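Local structure of glucan-binding protein C, GbpC (Streptococcus mutans UA159, 5UQZ) at residues I201-E206 / M305-E310; E310-T315 / F329-A334. The protein binds glucan at the streptococcal cell surface and appears to mediate both sucrose-dependent and sucrose-independent adherence. One frame throughout, in Å; residues are numbered along the deposited sequence.

Contact 1: residues I201-E206 / M305-E310; sequences IIFYDE and MTYKGE
In the beta-supersandwich domain of GbpC, strand 194-204 is tied at Ile201 by a tyrosine to the loop that leads from strand 303-306 toward strand 312-319. Tyr307 reaches across and its hydroxyl gives its proton to the backbone carbonyl of Ile201, with OH 2.7 Å from O. The donor lies in the carbonyl plane on a lone pair, at a C=O...OH angle of 120°, and the acceptor in turn sits at the edge of the phenol ring, close to its plane. A chi1 of 179° swings the Tyr307 ring away from its backbone N and out to the strand. Apolar contact is slight beside the bond: CB of Ile201 packs against CZ of Tyr307 at 4.0 Å, and Phe203 merely skirts the phenol ring, its CE2 4.5 Å from CD2 of Tyr307. All three residues are buried, and the two segments together bury just 157 Å², so one polar bond marks the joint more than broad packing does. Met220 of strand 219-222 lies against both Ile201 and Tyr307. The loop folds back over the phenol, with the backbone N of Gly309 3.5 Å above the ring centre on one face of Tyr307.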
loop_
_atom_site.group_PDB
_atom_site.type_symbol
_atom_site.label_atom_id
_atom_site.label_comp_id
_atom_site.label_asym_id
_atom_site.label_seq_id
_atom_site.Cartn_x
_atom_site.Cartn_y
_atom_site.Cartn_z
ATOM N N ILE A 201 -17.331 0.249 -3.941
ATOM C CA ILE A 201 -17.247 1.697 -4.176
ATOM C C ILE A 201 -18.252 2.089 -5.238
ATOM O O ILE A 201 -18.333 1.450 -6.297
ATOM C CB ILE A 201 -15.831 2.048 -4.662
ATOM C CG1 ILE A 201 -14.763 1.631 -3.641
ATOM C CG2 ILE A 201 -15.759 3.565 -4.950
ATOM C CD1 ILE A 201 -13.324 1.699 -4.205
ATOM N N ILE A 202 -19.006 3.158 -4.969
ATOM C CA ILE A 202 -19.935 3.708 -5.948
ATOM C C ILE A 202 -19.581 5.189 -6.120
ATOM O O ILE A 202 -19.446 5.924 -5.133
ATOM C CB ILE A 202 -21.402 3.565 -5.486
ATOM C CG1 ILE A 202 -21.790 2.084 -5.338
ATOM C CG2 ILE A 202 -22.325 4.236 -6.497
ATOM C CD1 ILE A 202 -23.143 1.892 -4.752
ATOM N N PHE A 203 -19.408 5.608 -7.374
ATOM C CA PHE A 203 -19.166 7.006 -7.703
ATOM C C PHE A 203 -20.470 7.632 -8.182
ATOM O O PHE A 203 -21.238 6.996 -8.890
ATOM C CB PHE A 203 -18.118 7.110 -8.819
ATOM C CG PHE A 203 -16.791 6.462 -8.468
ATOM C CD1 PHE A 203 -15.905 7.093 -7.580
ATOM C CD2 PHE A 203 -16.425 5.241 -9.013
ATOM C CE1 PHE A 203 -14.675 6.543 -7.283
ATOM C CE2 PHE A 203 -15.184 4.703 -8.732
ATOM C CZ PHE A 203 -14.306 5.331 -7.878
ATOM N N TYR A 204 -20.678 8.918 -7.873
ATOM C CA TYR A 204 -21.894 9.613 -8.279
ATOM C C TYR A 204 -21.534 10.825 -9.136
ATOM O O TYR A 204 -20.519 11.498 -8.885
ATOM C CB TYR A 204 -22.695 10.134 -7.045
ATOM C CG TYR A 204 -23.167 9.036 -6.147
ATOM C CD1 TYR A 204 -22.322 8.421 -5.233
ATOM C CD2 TYR A 204 -24.504 8.630 -6.173
ATOM C CE1 TYR A 204 -22.774 7.412 -4.401
ATOM C CE2 TYR A 204 -24.965 7.634 -5.302
ATOM C CZ TYR A 204 -24.081 7.034 -4.429
ATOM O OH TYR A 204 -24.501 6.064 -3.548
ATOM N N ASP A 205 -22.382 11.090 -10.143
ATOM C CA ASP A 205 -22.225 12.236 -11.008
ATOM C C ASP A 205 -22.806 13.503 -10.366
ATOM O O ASP A 205 -23.289 13.497 -9.233
ATOM C CB ASP A 205 -22.784 11.938 -12.394
ATOM C CG ASP A 205 -24.292 11.798 -12.440
ATOM O OD1 ASP A 205 -25.022 12.266 -11.535
ATOM O OD2 ASP A 205 -24.807 11.201 -13.425
ATOM N N GLU A 206 -22.736 14.618 -11.100
ATOM C CA GLU A 206 -23.129 15.895 -10.504
ATOM C C GLU A 206 -24.615 15.983 -10.277
ATOM O O GLU A 206 -25.067 16.795 -9.461
ATOM C CB GLU A 206 -22.583 17.083 -11.298
ATOM C CG GLU A 206 -21.014 17.225 -11.178
ATOM C CD GLU A 206 -20.519 17.524 -9.732
ATOM O OE1 GLU A 206 -21.151 18.320 -9.022
ATOM O OE2 GLU A 206 -19.474 16.980 -9.324
ATOM N N MET A 305 -6.691 -3.311 -11.070
ATOM C CA MET A 305 -7.919 -3.925 -11.533
ATOM C C MET A 305 -8.629 -2.994 -12.493
ATOM O O MET A 305 -8.545 -1.773 -12.384
ATOM C CB MET A 305 -8.870 -4.320 -10.413
ATOM C CG MET A 305 -9.313 -3.180 -9.544
ATOM S SD MET A 305 -10.532 -3.795 -8.318
ATOM C CE MET A 305 -10.642 -2.364 -7.236
ATOM N N THR A 306 -9.394 -3.582 -13.414
ATOM C CA THR A 306 -10.518 -2.877 -14.037
ATOM C C THR A 306 -11.691 -3.046 -13.094
ATOM O O THR A 306 -12.179 -4.181 -12.891
ATOM C CB THR A 306 -10.815 -3.451 -15.417
ATOM O OG1 THR A 306 -9.663 -3.282 -16.255
ATOM C CG2 THR A 306 -12.001 -2.730 -16.029
ATOM N N TYR A 307 -12.032 -1.968 -12.417
ATOM C CA TYR A 307 -13.082 -1.984 -11.418
ATOM C C TYR A 307 -14.420 -1.780 -12.109
ATOM O O TYR A 307 -14.660 -0.754 -12.769
ATOM C CB TYR A 307 -12.819 -0.879 -10.383
ATOM C CG TYR A 307 -13.912 -0.838 -9.326
ATOM C CD1 TYR A 307 -14.138 -1.935 -8.506
ATOM C CD2 TYR A 307 -14.763 0.270 -9.188
ATOM C CE1 TYR A 307 -15.187 -1.941 -7.586
ATOM C CE2 TYR A 307 -15.771 0.285 -8.276
ATOM C CZ TYR A 307 -15.987 -0.796 -7.476
ATOM O OH TYR A 307 -17.016 -0.834 -6.565
ATOM N N LYS A 308 -15.296 -2.775 -11.953
ATOM C CA LYS A 308 -16.573 -2.801 -12.675
ATOM C C LYS A 308 -17.742 -2.450 -11.756
ATOM O O LYS A 308 -18.900 -2.596 -12.145
ATOM C CB LYS A 308 -16.781 -4.178 -13.294
ATOM C CG LYS A 308 -15.723 -4.422 -14.390
ATOM C CD LYS A 308 -15.903 -5.837 -14.996
ATOM C CE LYS A 308 -14.826 -6.104 -16.032
ATOM N NZ LYS A 308 -14.921 -7.423 -16.727
ATOM N N GLY A 309 -17.466 -1.998 -10.546
ATOM C CA GLY A 309 -18.542 -1.609 -9.652
ATOM C C GLY A 309 -19.027 -2.692 -8.727
ATOM O O GLY A 309 -19.953 -2.435 -7.970
ATOM N N GLU A 310 -18.374 -3.807 -8.661
ATOM C CA GLU A 310 -18.814 -4.946 -7.877
ATOM C C GLU A 310 -17.902 -5.164 -6.674
ATOM O O GLU A 310 -16.746 -4.723 -6.666
ATOM C CB GLU A 310 -18.800 -6.164 -8.803
ATOM C CG GLU A 310 -19.803 -5.979 -9.964
ATOM C CD GLU A 310 -20.674 -7.186 -10.252
ATOM O OE1 GLU A 310 -20.607 -8.257 -9.593
ATOM O OE2 GLU A 310 -21.458 -7.062 -11.205
#

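Contact 2: residues E310-T315 / F329-A334; sequences EPFTFT and FATNSA
The backbones of 310-315 and 329-334 stand well apart, with the nearest CA atoms, those of Phe314 and Phe329, separated by 7.9 Å and no hydrogen bond between the segments, so side chains alone make the contact. Phe314 and Phe329 form an offset stack: the ring centroids are 4.3 Å apart and the planes are inclined by only 13°. The offset is seen in the atoms, since CD2 of Phe314 sits over the rim of the Phe329 ring, 3.4 Å from its CD2. Each ring also receives the other residue's CB over its face, a reciprocal CH-pi pair; CB of Phe329 lies 3.7 Å from the Phe314 centroid and 9° off the normal. Phe314 holds its CG between N and the carbonyl carbon (chi1 68°), which sets its ring beside that of Phe329. Phe312 extends the cluster differently, meeting CE2 of Phe329 at the edge of its own ring, with CE2 to CE2 at 4.0 Å. Its CZ is 4.1 Å from CG2 of Thr331, whose OG1 is hydrogen-bonded to the backbone O of Ser221. Phe312 and Phe314 come from strand 312-319, which pairs with strands 194-204 and 233-240; Phe329 ends strand 325-329, an edge strand of the four-stranded sheet next to strand 180-184, and Thr331 belongs to the loop that follows, with strand 219-222 alongside.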
loop_
_atom_site.group_PDB
_atom_site.type_symbol
_atom_site.label_atom_id
_atom_site.label_comp_id
_atom_site.label_asym_id
_atom_site.label_seq_id
_atom_site.Cartn_x
_atom_site.Cartn_y
_atom_site.Cartn_z
ATOM N N GLU A 310 -18.374 -3.807 -8.661
ATOM C CA GLU A 310 -18.814 -4.946 -7.877
ATOM C C GLU A 310 -17.902 -5.164 -6.674
ATOM O O GLU A 310 -16.746 -4.723 -6.666
ATOM C CB GLU A 310 -18.800 -6.164 -8.803
ATOM C CG GLU A 310 -19.803 -5.979 -9.964
ATOM C CD GLU A 310 -20.674 -7.186 -10.252
ATOM O OE1 GLU A 310 -20.607 -8.257 -9.593
ATOM O OE2 GLU A 310 -21.458 -7.062 -11.205
ATOM N N PRO A 311 -18.379 -5.834 -5.636
ATOM C CA PRO A 311 -17.558 -5.948 -4.395
ATOM C C PRO A 311 -16.256 -6.725 -4.623
ATOM O O PRO A 311 -16.136 -7.597 -5.512
ATOM C CB PRO A 311 -18.481 -6.720 -3.439
ATOM C CG PRO A 311 -19.877 -6.393 -3.953
ATOM C CD PRO A 311 -19.761 -6.348 -5.470
ATOM N N PHE A 312 -15.282 -6.386 -3.787
ATOM C CA PHE A 312 -14.013 -7.087 -3.751
ATOM C C PHE A 312 -13.584 -7.174 -2.298
ATOM O O PHE A 312 -14.103 -6.464 -1.451
ATOM C CB PHE A 312 -12.965 -6.380 -4.642
ATOM C CG PHE A 312 -12.717 -4.968 -4.287
ATOM C CD1 PHE A 312 -13.556 -3.962 -4.801
ATOM C CD2 PHE A 312 -11.673 -4.605 -3.437
ATOM C CE1 PHE A 312 -13.362 -2.612 -4.471
ATOM C CE2 PHE A 312 -11.476 -3.253 -3.129
ATOM C CZ PHE A 312 -12.326 -2.271 -3.638
ATOM N N THR A 313 -12.626 -8.058 -2.010
ATOM C CA THR A 313 -12.264 -8.325 -0.615
ATOM C C THR A 313 -10.758 -8.326 -0.452
ATOM O O THR A 313 -10.057 -9.028 -1.183
ATOM C CB THR A 313 -12.815 -9.695 -0.203
ATOM O OG1 THR A 313 -14.235 -9.690 -0.369
ATOM C CG2 THR A 313 -12.474 -10.026 1.253
ATOM N N PHE A 314 -10.240 -7.582 0.516
ATOM C CA PHE A 314 -8.822 -7.671 0.830
ATOM C C PHE A 314 -8.636 -8.439 2.124
ATOM O O PHE A 314 -9.517 -8.429 3.007
ATOM C CB PHE A 314 -8.147 -6.304 0.885
ATOM C CG PHE A 314 -8.562 -5.387 2.032
ATOM C CD1 PHE A 314 -7.939 -5.523 3.285
ATOM C CD2 PHE A 314 -9.471 -4.377 1.833
ATOM C CE1 PHE A 314 -8.271 -4.670 4.325
ATOM C CE2 PHE A 314 -9.797 -3.509 2.897
ATOM C CZ PHE A 314 -9.189 -3.645 4.139
ATOM N N THR A 315 -7.502 -9.134 2.220
ATOM C CA THR A 315 -7.191 -9.867 3.433
ATOM C C THR A 315 -5.734 -9.687 3.813
ATOM O O THR A 315 -4.864 -9.450 2.963
ATOM C CB THR A 315 -7.514 -11.391 3.367
ATOM O OG1 THR A 315 -6.593 -12.040 2.498
ATOM C CG2 THR A 315 -8.918 -11.654 2.842
ATOM N N PHE A 329 -4.925 -0.355 3.542
ATOM C CA PHE A 329 -5.400 -0.715 2.214
ATOM C C PHE A 329 -5.994 0.523 1.592
ATOM O O PHE A 329 -6.972 1.065 2.111
ATOM C CB PHE A 329 -6.477 -1.811 2.292
ATOM C CG PHE A 329 -6.952 -2.209 0.940
ATOM C CD1 PHE A 329 -6.234 -3.120 0.189
ATOM C CD2 PHE A 329 -8.072 -1.612 0.380
ATOM C CE1 PHE A 329 -6.638 -3.426 -1.121
ATOM C CE2 PHE A 329 -8.467 -1.934 -0.906
ATOM C CZ PHE A 329 -7.757 -2.840 -1.656
ATOM N N ALA A 330 -5.451 0.923 0.458
ATOM C CA ALA A 330 -5.978 2.038 -0.289
ATOM C C ALA A 330 -6.223 1.586 -1.714
ATOM O O ALA A 330 -5.496 0.727 -2.243
ATOM C CB ALA A 330 -5.075 3.269 -0.257
ATOM N N THR A 331 -7.259 2.124 -2.329
ATOM C CA THR A 331 -7.399 1.933 -3.775
ATOM C C THR A 331 -7.883 3.241 -4.372
ATOM O O THR A 331 -8.702 3.952 -3.796
ATOM C CB THR A 331 -8.351 0.727 -4.106
ATOM O OG1 THR A 331 -8.421 0.585 -5.541
ATOM C CG2 THR A 331 -9.753 0.980 -3.586
ATOM N N ASN A 332 -7.357 3.574 -5.525
ATOM C CA ASN A 332 -7.548 4.882 -6.154
ATOM C C ASN A 332 -7.083 4.714 -7.604
ATOM O O ASN A 332 -6.763 3.607 -8.035
ATOM C CB ASN A 332 -6.808 5.944 -5.352
ATOM C CG ASN A 332 -5.417 5.532 -5.092
ATOM O OD1 ASN A 332 -4.673 5.151 -6.041
ATOM N ND2 ASN A 332 -5.040 5.498 -3.827
ATOM N N SER A 333 -7.016 5.801 -8.354
ATOM C CA SER A 333 -6.627 5.694 -9.762
ATOM C C SER A 333 -5.137 5.728 -9.980
ATOM O O SER A 333 -4.706 5.593 -11.129
ATOM C CB SER A 333 -7.286 6.787 -10.589
ATOM O OG SER A 333 -6.878 8.079 -10.171
ATOM N N ALA A 334 -4.332 5.855 -8.918
ATOM C CA ALA A 334 -2.880 5.982 -9.087
ATOM C C ALA A 334 -2.222 4.608 -9.102
ATOM O O ALA A 334 -1.633 4.129 -8.125
ATOM C CB ALA A 334 -2.324 6.866 -7.999
#

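Contacts 1 and 2 follow one another along the chain, sharing Glu310, and their centres lie 11 Å apart. They adjoin through side chains: CE1 of Tyr307 packs against CE1 of Phe312 at 3.7 Å, and CD1 of Ile201 meets CG2 of Thr331 at 3.7 Å. Met305, in the second segment of contact 1, also reaches contact 2, its CE standing 3.9 Å from CE1 of Phe312. Both contacts reach the same sheet, in which strands 194-204 and 312-319 are neighbours. Their relation to the calcium site differs. The Phe329 side chain of contact 2 comes within about 7 Å of the bound calcium ion and of the side chain of its ligand Glu237, whereas contact 1 lies away from that site.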